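Local coordinates for protein pyruvate formate-lyase 2 (Archaeoglobus fulgidus, PDB 2F3O) that is of unknown function but belongs to the glycyl radical enzymes and probably acts as a lyase, at residues A[403-408]-A[417-422]; A[409-414]-A[535-540]; A[426-431]-A[628-633]; A[490-495]-A[615-620]; A[624-629]-A[684-689]. All blocks are in the same frame, centred on the assembly; numbering follows the deposited sequence.

Contact 1: residues A[403-408]-A[417-422]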
# COMPACT_ATOMS: atom_id res chain seq x y z
N ALA A 403 -5.32 32.96 12.84
CA ALA A 403 -6.50 32.09 12.85
C ALA A 403 -6.52 31.13 11.68
O ALA A 403 -7.06 30.03 11.78
CB ALA A 403 -7.79 32.92 12.82
N ALA A 404 -5.96 31.59 10.57
CA ALA A 404 -5.99 30.83 9.32
C ALA A 404 -5.01 29.67 9.33
O ALA A 404 -5.35 28.58 8.88
CB ALA A 404 -5.71 31.75 8.15
N VAL A 405 -3.80 29.87 9.85
CA VAL A 405 -2.82 28.79 9.89
C VAL A 405 -3.12 27.80 11.01
O VAL A 405 -2.65 26.66 10.98
CB VAL A 405 -1.33 29.28 9.99
CG1 VAL A 405 -1.04 30.35 8.96
CG2 VAL A 405 -0.99 29.78 11.36
N LYS A 406 -3.92 28.23 11.99
CA LYS A 406 -4.33 27.37 13.09
C LYS A 406 -5.41 26.41 12.56
O LYS A 406 -5.44 25.24 12.93
CB LYS A 406 -4.85 28.22 14.25
CG LYS A 406 -5.10 27.51 15.55
CD LYS A 406 -5.24 28.53 16.69
CE LYS A 406 -4.11 29.58 16.62
NZ LYS A 406 -3.82 30.34 17.91
N ALA A 407 -6.25 26.93 11.66
CA ALA A 407 -7.32 26.16 11.04
C ALA A 407 -6.72 25.11 10.16
O ALA A 407 -7.19 23.97 10.16
CB ALA A 407 -8.20 27.06 10.22
N LEU A 408 -5.68 25.49 9.42
CA LEU A 408 -5.05 24.58 8.49
C LEU A 408 -4.26 23.50 9.22
O LEU A 408 -4.34 22.34 8.87
CB LEU A 408 -4.21 25.33 7.46
CG LEU A 408 -5.03 26.18 6.48
CD1 LEU A 408 -4.15 27.17 5.81
CD2 LEU A 408 -5.80 25.37 5.45
N ASP A 417 3.38 24.54 4.89
CA ASP A 417 2.33 24.64 3.91
C ASP A 417 1.17 25.52 4.44
O ASP A 417 0.53 26.22 3.66
CB ASP A 417 1.85 23.25 3.46
CG ASP A 417 2.76 22.62 2.40
OD1 ASP A 417 3.29 21.51 2.66
OD2 ASP A 417 2.94 23.21 1.31
N ALA A 418 0.95 25.50 5.75
CA ALA A 418 -0.04 26.39 6.39
C ALA A 418 0.41 27.84 6.42
O ALA A 418 -0.36 28.73 6.09
CB ALA A 418 -0.37 25.91 7.80
N LEU A 419 1.66 28.09 6.83
CA LEU A 419 2.25 29.43 6.78
C LEU A 419 2.19 30.02 5.38
O LEU A 419 1.84 31.18 5.21
CB LEU A 419 3.71 29.41 7.25
CG LEU A 419 4.13 29.70 8.70
CD1 LEU A 419 3.06 30.48 9.50
CD2 LEU A 419 4.53 28.45 9.44
N ASN A 420 2.47 29.22 4.36
CA ASN A 420 2.45 29.69 2.98
C ASN A 420 1.08 29.52 2.31
O ASN A 420 0.98 29.07 1.17
CB ASN A 420 3.54 28.93 2.19
CG ASN A 420 3.81 29.51 0.81
OD1 ASN A 420 4.27 30.65 0.68
ND2 ASN A 420 3.54 28.70 -0.23
N TYR A 421 0.01 29.85 3.02
CA TYR A 421 -1.29 29.54 2.47
C TYR A 421 -1.69 30.59 1.47
O TYR A 421 -1.13 31.68 1.43
CB TYR A 421 -2.36 29.38 3.53
CG TYR A 421 -2.85 30.65 4.18
CD1 TYR A 421 -4.01 31.30 3.75
CD2 TYR A 421 -2.16 31.21 5.25
CE1 TYR A 421 -4.45 32.46 4.37
CE2 TYR A 421 -2.60 32.37 5.87
CZ TYR A 421 -3.73 32.99 5.43
OH TYR A 421 -4.13 34.12 6.08
N THR A 422 -2.68 30.24 0.66
CA THR A 422 -3.28 31.15 -0.27
C THR A 422 -4.78 31.20 -0.04
O THR A 422 -5.34 30.41 0.72
CB THR A 422 -3.05 30.70 -1.71
OG1 THR A 422 -3.56 31.69 -2.61
CG2 THR A 422 -3.74 29.36 -1.94
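Val405 of helix 401-410 stands against the last turn of helix 415-419, where its CB comes 4.1 Å from Ala418 CB. With CG1 set beside the backbone N (chi1 -49°), that one methyl reaches several neighbours: it rests 3.4 Å from Ala418 O, meets Leu419 CD1 and touches the ring of Tyr421 at CD2. Ala418 packs beside it, its methyl 3.9 Å from Leu408 CB. The two helices here follow each other in the chain, and Asn420 breaks the second so that the backbone can enter strand 421-424, the first arm of the antiparallel hairpin it forms with strand 428-431. Tyr421 opens that arm. Its CG sits between the backbone N and the carbonyl carbon (chi1 75°), which lays the ring back along helix 401-410. Leu408 crosses it at about a right angle, CD1 lying 3.6 Å from Tyr421 CB, while at the far end of the ring Ala404 CB lies 3.6 Å from Tyr421 CZ. The hydroxyl is hydrogen-bonded to Asp401, just before this part of the helix, and Ile429 of the second arm packs on the same ring. A leucine in place of Tyr421 would probably leave Asp401 without this partner and open a gap beside Ala404. On the flank of Leu419, Arg165 of the second subunit packs.

Contact 2: residues A[409-414]-A[535-540]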
# COMPACT_ATOMS: atom_id res chain seq x y z
N LYS A 409 -3.54 23.88 10.27
CA LYS A 409 -2.85 22.87 11.09
C LYS A 409 -3.78 21.82 11.69
O LYS A 409 -3.39 20.68 11.81
CB LYS A 409 -1.93 23.50 12.14
CG LYS A 409 -0.50 23.58 11.68
CD LYS A 409 0.23 24.75 12.29
CE LYS A 409 0.79 24.43 13.68
NZ LYS A 409 1.96 25.30 14.02
N ASN A 410 -5.02 22.18 12.01
CA ASN A 410 -6.00 21.20 12.50
C ASN A 410 -6.57 20.33 11.39
O ASN A 410 -7.14 19.28 11.66
CB ASN A 410 -7.13 21.87 13.25
CG ASN A 410 -6.74 22.27 14.64
OD1 ASN A 410 -5.54 22.34 14.96
ND2 ASN A 410 -7.73 22.54 15.47
N ALA A 411 -6.43 20.78 10.15
CA ALA A 411 -6.87 20.02 9.01
C ALA A 411 -5.70 19.15 8.57
O ALA A 411 -5.73 18.53 7.50
CB ALA A 411 -7.28 20.95 7.90
N GLU A 412 -4.69 19.11 9.44
CA GLU A 412 -3.43 18.38 9.26
C GLU A 412 -2.55 18.88 8.11
O GLU A 412 -1.94 18.09 7.41
CB GLU A 412 -3.64 16.87 9.19
CG GLU A 412 -3.72 16.23 10.53
CD GLU A 412 -4.68 15.08 10.51
OE1 GLU A 412 -4.98 14.61 9.37
OE2 GLU A 412 -5.16 14.67 11.60
N VAL A 413 -2.49 20.18 7.94
CA VAL A 413 -1.57 20.76 7.00
C VAL A 413 -0.24 20.94 7.74
O VAL A 413 -0.21 21.21 8.95
CB VAL A 413 -2.15 22.07 6.41
CG1 VAL A 413 -1.21 22.71 5.41
CG2 VAL A 413 -3.47 21.79 5.75
N ASP A 414 0.85 20.73 7.01
CA ASP A 414 2.21 20.94 7.48
C ASP A 414 2.37 22.36 7.88
O ASP A 414 1.75 23.23 7.29
CB ASP A 414 3.20 20.70 6.34
CG ASP A 414 3.65 19.27 6.24
OD1 ASP A 414 2.77 18.36 6.12
OD2 ASP A 414 4.89 19.06 6.27
N TYR A 535 -2.64 17.74 -0.99
CA TYR A 535 -3.76 17.81 -0.06
C TYR A 535 -5.06 17.75 -0.86
O TYR A 535 -5.17 18.40 -1.89
CB TYR A 535 -3.70 19.10 0.75
CG TYR A 535 -2.44 19.29 1.57
CD1 TYR A 535 -1.39 20.09 1.11
CD2 TYR A 535 -2.29 18.70 2.83
CE1 TYR A 535 -0.26 20.30 1.86
CE2 TYR A 535 -1.15 18.89 3.59
CZ TYR A 535 -0.14 19.70 3.10
OH TYR A 535 1.00 19.91 3.85
N ASN A 536 -6.04 16.96 -0.42
CA ASN A 536 -7.36 16.93 -1.07
C ASN A 536 -8.45 17.19 -0.08
O ASN A 536 -8.55 16.50 0.92
CB ASN A 536 -7.63 15.59 -1.74
CG ASN A 536 -6.87 15.41 -3.03
OD1 ASN A 536 -7.40 15.62 -4.12
ND2 ASN A 536 -5.61 15.06 -2.90
N PHE A 537 -9.28 18.19 -0.34
CA PHE A 537 -10.30 18.57 0.62
C PHE A 537 -11.59 18.83 -0.13
O PHE A 537 -11.57 18.91 -1.35
CB PHE A 537 -9.88 19.81 1.42
CG PHE A 537 -8.82 19.54 2.46
CD1 PHE A 537 -7.63 20.26 2.46
CD2 PHE A 537 -9.01 18.58 3.45
CE1 PHE A 537 -6.65 20.01 3.43
CE2 PHE A 537 -8.01 18.33 4.42
CZ PHE A 537 -6.84 19.05 4.40
N THR A 538 -12.69 18.90 0.61
CA THR A 538 -13.99 19.28 0.04
C THR A 538 -14.65 20.29 0.96
O THR A 538 -15.13 19.93 2.04
CB THR A 538 -14.91 18.06 -0.18
OG1 THR A 538 -14.28 17.13 -1.04
CG2 THR A 538 -16.19 18.48 -0.83
N GLY A 539 -14.66 21.56 0.55
CA GLY A 539 -15.19 22.64 1.39
C GLY A 539 -16.69 22.73 1.41
O GLY A 539 -17.31 23.00 0.39
N ILE A 540 -17.32 22.48 2.56
CA ILE A 540 -18.76 22.69 2.64
C ILE A 540 -19.14 23.72 3.70
O ILE A 540 -18.46 23.84 4.71
CB ILE A 540 -19.57 21.38 2.81
CG1 ILE A 540 -19.17 20.65 4.08
CG2 ILE A 540 -19.40 20.47 1.61
CD1 ILE A 540 -19.85 19.32 4.24
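Tyr535 and Phe537, two residues apart on one side of strand 535-543, reach toward the turn that ends helix 401-410, and Val413 of that turn serves both. With Val413 CG1 anti to the backbone N (chi1 180°), this methyl lies 3.9 Å from Tyr535 CZ, whereas CG2 is directed at the rim of the other ring, 4.3 Å from Phe537 CE1. The Phe537 ring offers its edge: Ala411 O lies near the ring plane, 3.3 Å from Phe537 CZ, and Ala411 CB touches the same carbon. Glu412 O approaches the edge of the Tyr535 ring in a similar way. The turn is a Schellman motif, with Glu412 at positive phi as the C-prime residue, Val413 N bonded to Leu408 O and Glu412 N to Lys409 O; it swings the chain from one helix toward the next. Asp414, in the N-cap position of helix 415-419, gives its N-H to Tyr535 OH in a long but fairly straight bond (3.3 Å, 165° at the hydrogen). The Asp414 carboxylate stands steeply to the phenol ring, their planes 68° apart. Tyr535 OH is also hydrogen-bonded to Asp417 OD1, so that one hydroxyl ties the strand to both the start and the first turn of the helix. A phenylalanine replacing Tyr535 would probably leave the amide of Asp414 and the carboxylate of Asp417 without that shared mate.

Contact 3: residues A[426-431]-A[628-633]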
# COMPACT_ATOMS: atom_id res chain seq x y z
N CYS A 426 -14.21 33.64 -2.50
CA CYS A 426 -14.50 34.67 -1.53
C CYS A 426 -13.53 34.70 -0.36
O CYS A 426 -12.74 35.65 -0.20
CB CYS A 426 -15.86 34.42 -0.92
SG CYS A 426 -17.11 34.19 -2.11
N VAL A 427 -13.64 33.69 0.50
CA VAL A 427 -12.94 33.68 1.80
C VAL A 427 -12.19 32.38 2.08
O VAL A 427 -11.59 32.24 3.15
CB VAL A 427 -13.92 33.94 3.00
CG1 VAL A 427 -14.72 35.19 2.78
CG2 VAL A 427 -14.85 32.76 3.21
N GLU A 428 -12.23 31.45 1.13
CA GLU A 428 -11.64 30.12 1.27
C GLU A 428 -10.11 30.10 1.32
O GLU A 428 -9.45 30.78 0.53
CB GLU A 428 -12.12 29.23 0.14
CG GLU A 428 -13.62 29.26 -0.02
CD GLU A 428 -14.07 30.14 -1.17
OE1 GLU A 428 -14.00 29.69 -2.33
OE2 GLU A 428 -14.47 31.29 -0.92
N ILE A 429 -9.57 29.32 2.25
CA ILE A 429 -8.13 29.22 2.45
C ILE A 429 -7.64 27.80 2.18
O ILE A 429 -8.40 26.83 2.31
CB ILE A 429 -7.71 29.66 3.85
CG1 ILE A 429 -8.49 28.89 4.92
CG2 ILE A 429 -7.94 31.14 4.04
CD1 ILE A 429 -7.83 28.95 6.26
N ALA A 430 -6.37 27.69 1.80
CA ALA A 430 -5.82 26.45 1.26
C ALA A 430 -4.31 26.57 1.18
O ALA A 430 -3.80 27.65 0.98
CB ALA A 430 -6.39 26.17 -0.16
N PRO A 431 -3.60 25.46 1.40
CA PRO A 431 -2.17 25.38 1.05
C PRO A 431 -1.95 25.78 -0.41
O PRO A 431 -2.69 25.34 -1.27
CB PRO A 431 -1.82 23.90 1.26
CG PRO A 431 -3.13 23.21 1.49
CD PRO A 431 -4.07 24.21 2.03
N GLY A 628 -16.60 25.23 6.23
CA GLY A 628 -16.56 26.68 6.01
C GLY A 628 -17.82 27.40 6.49
O GLY A 628 -18.84 26.76 6.74
N CYS A 629 -17.75 28.72 6.64
CA CYS A 629 -18.95 29.49 6.95
C CYS A 629 -19.09 30.78 6.16
O CYS A 629 -18.72 31.85 6.64
CB CYS A 629 -19.02 29.83 8.43
SG CYS A 629 -20.69 30.27 8.92
N TYR A 630 -19.65 30.69 4.97
CA TYR A 630 -19.86 31.87 4.17
C TYR A 630 -21.07 31.62 3.30
O TYR A 630 -21.33 30.48 2.95
CB TYR A 630 -18.60 32.25 3.36
CG TYR A 630 -18.17 31.30 2.29
CD1 TYR A 630 -18.70 31.37 1.00
CD2 TYR A 630 -17.20 30.35 2.55
CE1 TYR A 630 -18.31 30.49 0.02
CE2 TYR A 630 -16.78 29.49 1.58
CZ TYR A 630 -17.35 29.54 0.32
OH TYR A 630 -16.92 28.66 -0.63
N PRO A 631 -21.83 32.68 2.97
CA PRO A 631 -23.12 32.43 2.37
C PRO A 631 -23.29 32.47 0.86
O PRO A 631 -24.26 31.89 0.39
CB PRO A 631 -23.96 33.56 2.95
CG PRO A 631 -23.01 34.67 3.11
CD PRO A 631 -21.63 34.11 3.23
N MET A 632 -22.39 33.13 0.13
CA MET A 632 -22.72 33.73 -1.19
C MET A 632 -23.98 34.57 -1.01
O MET A 632 -24.02 35.38 -0.10
CB MET A 632 -22.88 32.70 -2.33
CG MET A 632 -21.63 31.87 -2.62
SD MET A 632 -20.09 32.80 -2.71
CE MET A 632 -20.36 33.82 -4.16
N THR A 633 -25.00 34.39 -1.84
CA THR A 633 -26.29 34.97 -1.46
C THR A 633 -27.31 33.88 -1.19
O THR A 633 -28.50 34.11 -1.31
CB THR A 633 -26.87 36.05 -2.46
OG1 THR A 633 -27.29 35.44 -3.68
CG2 THR A 633 -25.87 37.14 -2.76
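Val427 faces Tyr630 with their CA atoms 7.5 Å apart, and the pairing of Cys426 with Met632 and Glu428 with Gly628 shows two segments running in opposite senses, too widely separated for backbone bonding. The Cys-Val-Glu sequence leading into strand 428-431 is consistent with the cysteine loop of glycyl radical enzymes, whose cysteine in relatives carries the thiyl radical. The facing loop 629-633 lies close to the glycine loop, since Pro631 packs on Ala751, next to the predicted radical site Gly752. Val427 and Tyr630 slide past each other in opposite directions, which sets Val427 CG2 3.4 Å from Tyr630 CD2. Glu428 arrives across the phenol end: its chain bends at chi2 (102°), and the carboxylate plane is turned only 24° from that of the ring, OE2 3.6 Å from Tyr630 CZ. That oxygen takes the N-H of Val427 (2.9 Å) on its anti side, tilted out of the carboxylate plane, and, more weakly, the N-H of Cys426. OE1 turns to Ser439 OG and to a bound glycerol, probably from the crystallisation liquor, while Tyr630 OH is hydrogen-bonded to Ser439 O and weakly to the glycerol. These polar ends are buried, and the bonds named help to satisfy them. Cys426 SG reaches the Tyr630 ring obliquely, 5.1 Å from its centroid, and also meets the thioether end of Met632, with SD nearest and CE 3.9 Å from SG.

Contact 4: residues A[490-495]-A[615-620]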
# COMPACT_ATOMS: atom_id res chain seq x y z
N ILE A 490 -27.98 16.04 7.95
CA ILE A 490 -27.98 16.89 6.78
C ILE A 490 -26.59 16.97 6.18
O ILE A 490 -26.43 16.93 4.96
CB ILE A 490 -28.47 18.28 7.17
CG1 ILE A 490 -29.96 18.24 7.44
CG2 ILE A 490 -28.19 19.29 6.08
CD1 ILE A 490 -30.58 19.58 7.57
N VAL A 491 -25.58 17.04 7.05
CA VAL A 491 -24.18 17.02 6.61
C VAL A 491 -23.91 15.72 5.86
O VAL A 491 -23.39 15.75 4.75
CB VAL A 491 -23.19 17.19 7.78
CG1 VAL A 491 -21.80 16.81 7.36
CG2 VAL A 491 -23.18 18.62 8.27
N LYS A 492 -24.33 14.60 6.45
CA LYS A 492 -24.20 13.28 5.83
C LYS A 492 -24.82 13.22 4.45
O LYS A 492 -24.24 12.61 3.54
CB LYS A 492 -24.79 12.20 6.72
CG LYS A 492 -23.89 11.83 7.90
CD LYS A 492 -24.42 10.63 8.68
CE LYS A 492 -23.67 10.49 9.99
NZ LYS A 492 -24.46 9.81 11.05
N LEU A 493 -25.97 13.86 4.28
CA LEU A 493 -26.61 13.96 2.97
C LEU A 493 -25.71 14.69 2.00
O LEU A 493 -25.57 14.25 0.87
CB LEU A 493 -27.97 14.66 3.05
CG LEU A 493 -29.28 13.85 3.08
CD1 LEU A 493 -29.13 12.43 3.63
CD2 LEU A 493 -30.31 14.61 3.88
N VAL A 494 -25.07 15.77 2.41
CA VAL A 494 -24.24 16.45 1.42
C VAL A 494 -22.89 15.78 1.23
O VAL A 494 -22.35 15.83 0.13
CB VAL A 494 -24.14 18.02 1.55
CG1 VAL A 494 -25.24 18.55 2.36
CG2 VAL A 494 -22.83 18.47 2.12
N VAL A 495 -22.37 15.10 2.26
CA VAL A 495 -21.13 14.41 2.02
C VAL A 495 -21.33 13.23 1.09
O VAL A 495 -20.51 13.03 0.22
CB VAL A 495 -20.31 14.04 3.28
CG1 VAL A 495 -20.18 15.25 4.21
CG2 VAL A 495 -20.86 12.84 3.99
N ASN A 615 -15.68 17.86 9.52
CA ASN A 615 -14.25 17.59 9.38
C ASN A 615 -13.85 16.11 9.53
O ASN A 615 -12.76 15.71 9.11
CB ASN A 615 -13.44 18.50 10.30
CG ASN A 615 -13.68 19.97 10.00
OD1 ASN A 615 -14.05 20.32 8.90
ND2 ASN A 615 -13.48 20.82 10.99
N ARG A 616 -14.75 15.31 10.09
CA ARG A 616 -14.52 13.89 10.24
C ARG A 616 -14.78 13.03 8.98
O ARG A 616 -14.32 11.89 8.93
CB ARG A 616 -15.35 13.36 11.41
CG ARG A 616 -16.84 13.13 11.10
CD ARG A 616 -17.59 12.78 12.37
NE ARG A 616 -18.98 12.38 12.12
CZ ARG A 616 -19.38 11.12 11.95
NH1 ARG A 616 -20.67 10.86 11.73
NH2 ARG A 616 -18.50 10.12 12.01
N HIS A 617 -15.51 13.53 7.97
CA HIS A 617 -15.84 12.68 6.80
C HIS A 617 -14.80 12.75 5.71
O HIS A 617 -14.23 13.80 5.46
CB HIS A 617 -17.16 13.08 6.16
CG HIS A 617 -18.33 12.93 7.07
ND1 HIS A 617 -19.21 11.86 7.00
CD2 HIS A 617 -18.78 13.71 8.08
CE1 HIS A 617 -20.14 12.00 7.92
NE2 HIS A 617 -19.89 13.11 8.60
N ARG A 618 -14.58 11.63 5.03
CA ARG A 618 -13.59 11.63 3.97
C ARG A 618 -14.21 11.74 2.60
O ARG A 618 -15.28 11.22 2.34
CB ARG A 618 -12.74 10.39 3.96
CG ARG A 618 -12.79 9.53 5.12
CD ARG A 618 -12.44 8.21 4.60
NE ARG A 618 -11.93 7.37 5.65
CZ ARG A 618 -11.13 6.33 5.45
NH1 ARG A 618 -10.72 6.02 4.21
NH2 ARG A 618 -10.73 5.61 6.49
N ASN A 619 -13.49 12.38 1.69
CA ASN A 619 -13.99 12.52 0.36
C ASN A 619 -13.42 11.46 -0.59
O ASN A 619 -12.52 10.67 -0.23
CB ASN A 619 -13.76 13.94 -0.14
CG ASN A 619 -12.29 14.27 -0.32
OD1 ASN A 619 -11.41 13.45 -0.04
ND2 ASN A 619 -12.00 15.48 -0.79
N PHE A 620 -13.95 11.49 -1.81
CA PHE A 620 -13.62 10.56 -2.87
C PHE A 620 -12.18 10.69 -3.28
O PHE A 620 -11.53 9.70 -3.63
CB PHE A 620 -14.51 10.84 -4.07
CG PHE A 620 -14.08 10.14 -5.32
CD1 PHE A 620 -14.27 8.78 -5.47
CD2 PHE A 620 -13.48 10.83 -6.35
CE1 PHE A 620 -13.89 8.13 -6.60
CE2 PHE A 620 -13.08 10.18 -7.48
CZ PHE A 620 -13.29 8.83 -7.61
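His617 meets Val495 and Lys492 because its CG is turned anti to the carbonyl carbon (chi1 -62°), which swings the imidazole from the loop onto helix 477-508. Val495 has CG1 anti to the carbonyl carbon as well (chi1 -48°), and this methyl lies over one face of the imidazole, 4.1 Å above its plane and displaced toward the rim. Lys492, one turn earlier, passes the rim of the ring with its CG in oblique contact, on the same side of the ring plane as Val495, and Val491 adds a more distant methyl. On the helix side the buried histidine meets hydrocarbon. On the other side of the ring plane from Val495, the extended chain of Arg616 passes the imidazole off-centre, and the rim of one guanidinium face meets it; the guanidinium edge meets Lys492, with NH1 3.5 Å from Lys492 CE. The two charged ends lie close, Lys492 NZ 4.0 Å from Arg616 NH1; this probably costs some energy, and Glu613, in a long and weak pair with Arg616, may offset part of it. Arg616 is exposed, while the ring sits inside. Phe625 packs beneath on both Val495 and His617. The arrangement packs the long helix 477-508 on the last loop of the helical crossover between parallel strands 535-543 and 624-628, a beta-alpha-beta connection of the barrel of this family.

Contact 5: residues A[624-629]-A[684-689]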
# COMPACT_ATOMS: atom_id res chain seq x y z
N LYS A 624 -10.11 14.68 3.30
CA LYS A 624 -11.25 14.84 4.20
C LYS A 624 -12.09 16.03 3.82
O LYS A 624 -11.70 16.83 2.99
CB LYS A 624 -10.75 15.03 5.62
CG LYS A 624 -10.37 13.74 6.29
CD LYS A 624 -10.16 13.96 7.77
CE LYS A 624 -10.91 12.88 8.53
NZ LYS A 624 -10.28 12.59 9.86
N PHE A 625 -13.26 16.16 4.42
CA PHE A 625 -14.10 17.32 4.16
C PHE A 625 -13.61 18.47 5.00
O PHE A 625 -12.95 18.26 6.01
CB PHE A 625 -15.56 17.01 4.46
CG PHE A 625 -16.33 16.45 3.28
CD1 PHE A 625 -16.16 15.15 2.88
CD2 PHE A 625 -17.25 17.24 2.61
CE1 PHE A 625 -16.88 14.65 1.80
CE2 PHE A 625 -17.97 16.74 1.55
CZ PHE A 625 -17.77 15.46 1.13
N ALA A 626 -13.91 19.69 4.56
CA ALA A 626 -13.41 20.90 5.22
C ALA A 626 -14.57 21.85 5.52
O ALA A 626 -15.32 22.20 4.61
CB ALA A 626 -12.41 21.58 4.32
N ALA A 627 -14.73 22.27 6.78
CA ALA A 627 -15.87 23.13 7.19
C ALA A 627 -15.65 24.61 6.92
O ALA A 627 -14.63 25.18 7.33
CB ALA A 627 -16.20 22.92 8.66
N GLY A 628 -16.60 25.23 6.23
CA GLY A 628 -16.56 26.68 6.01
C GLY A 628 -17.82 27.40 6.49
O GLY A 628 -18.84 26.76 6.74
N CYS A 629 -17.75 28.72 6.64
CA CYS A 629 -18.95 29.49 6.95
C CYS A 629 -19.09 30.78 6.16
O CYS A 629 -18.72 31.85 6.64
CB CYS A 629 -19.02 29.83 8.43
SG CYS A 629 -20.69 30.27 8.92
N ASN A 684 -11.39 25.36 14.07
CA ASN A 684 -12.10 24.26 13.43
C ASN A 684 -12.78 24.59 12.12
O ASN A 684 -13.62 23.82 11.67
CB ASN A 684 -13.18 23.74 14.35
CG ASN A 684 -12.63 23.17 15.58
OD1 ASN A 684 -12.93 23.63 16.68
ND2 ASN A 684 -11.79 22.16 15.44
N LEU A 685 -12.44 25.71 11.50
CA LEU A 685 -13.14 26.14 10.31
C LEU A 685 -12.21 26.30 9.10
O LEU A 685 -12.05 27.40 8.61
CB LEU A 685 -13.83 27.47 10.61
CG LEU A 685 -15.04 27.94 9.81
CD1 LEU A 685 -16.17 26.95 9.83
CD2 LEU A 685 -15.50 29.25 10.38
N PRO A 686 -11.62 25.19 8.59
CA PRO A 686 -10.51 25.42 7.67
C PRO A 686 -10.87 25.77 6.22
O PRO A 686 -9.97 25.87 5.41
CB PRO A 686 -9.78 24.08 7.69
CG PRO A 686 -10.88 23.09 7.89
CD PRO A 686 -11.89 23.75 8.77
N ASN A 687 -12.14 25.96 5.89
CA ASN A 687 -12.47 26.41 4.55
C ASN A 687 -12.84 27.90 4.50
O ASN A 687 -13.33 28.39 3.50
CB ASN A 687 -13.58 25.54 3.96
CG ASN A 687 -13.70 25.68 2.45
OD1 ASN A 687 -12.83 25.27 1.69
ND2 ASN A 687 -14.80 26.25 2.01
N GLY A 688 -12.61 28.61 5.60
CA GLY A 688 -12.82 30.07 5.66
C GLY A 688 -14.11 30.54 6.30
O GLY A 688 -15.05 29.77 6.46
N ALA A 689 -14.15 31.82 6.67
CA ALA A 689 -15.36 32.42 7.23
C ALA A 689 -15.56 33.79 6.62
O ALA A 689 -14.60 34.46 6.30
CB ALA A 689 -15.27 32.54 8.72
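Ala627 O and Asn687 N form one of two backbone hydrogen bonds that join the edge strand 624-628 to the loop 684-689, and packing is densest around them. The first measures 3.0 Å, its donor 48° out of the carbonyl plane. Cys629 N to Gly688 O is the second, 2.9 Å long and nearly in line with the carbonyl. The two chains run in the same direction here, and a single bridge pairs Cys629 with Ala689. The loop makes a type I turn from Leu685 to Gly688, which supplies both Asn687 N and Gly688 O; at the backbone angles of Gly688 (phi 99°) a side chain would press on Asn687 O, which calls for glycine. Leu685 has CG anti to the backbone N (chi1 -157°), and that setting lays its methyls along the strand: CD1 is 3.4 Å from Ala627 O, and CD2 is 4.1 Å from Cys629 CB. Pro686 and Asn687 close over Ala626 more lightly, with Pro686 CG 4.2 Å from Ala626 CB. Toward the start of both segments the fit slackens: Asn684, partly exposed, offers Ala627 CB no more than its carbonyl O at 4.1 Å, and Lys624 is exposed to solvent. Asn615 bridges the two segments, bonding Ala627 N and Asn684 O. At the inner end, Asn687 ND2 is hydrogen-bonded to Ser439 O. Two main-chain bonds and the apolar packing of Leu685 and Pro686 on alanines and glycine do most of the work, which probably holds the loop, from the glycine radical family region, firmly against this strand.

Overall arrangement
Contacts 3 and 5 are buried, share Gly628 and Cys629, and lie about 8 Å apart between centres; contact 3, nearest the centre of the chain, is rich in sulfur and polar groups round the probable active site, whereas contact 5 is mainly backbone bonding. Contacts 1 and 2 both use helix 401-410 and touch the second subunit, contact 1 being apolar and buried, contact 2 a partly buried mix of rings and one long bond. Contact 4, still largely buried, stands farthest out, about 20 Å from the centre of the chain, with charges on its rim and the third subunit beside it. Strands 535-543 and 624-628 link contacts 2 and 5 by backbone bonds.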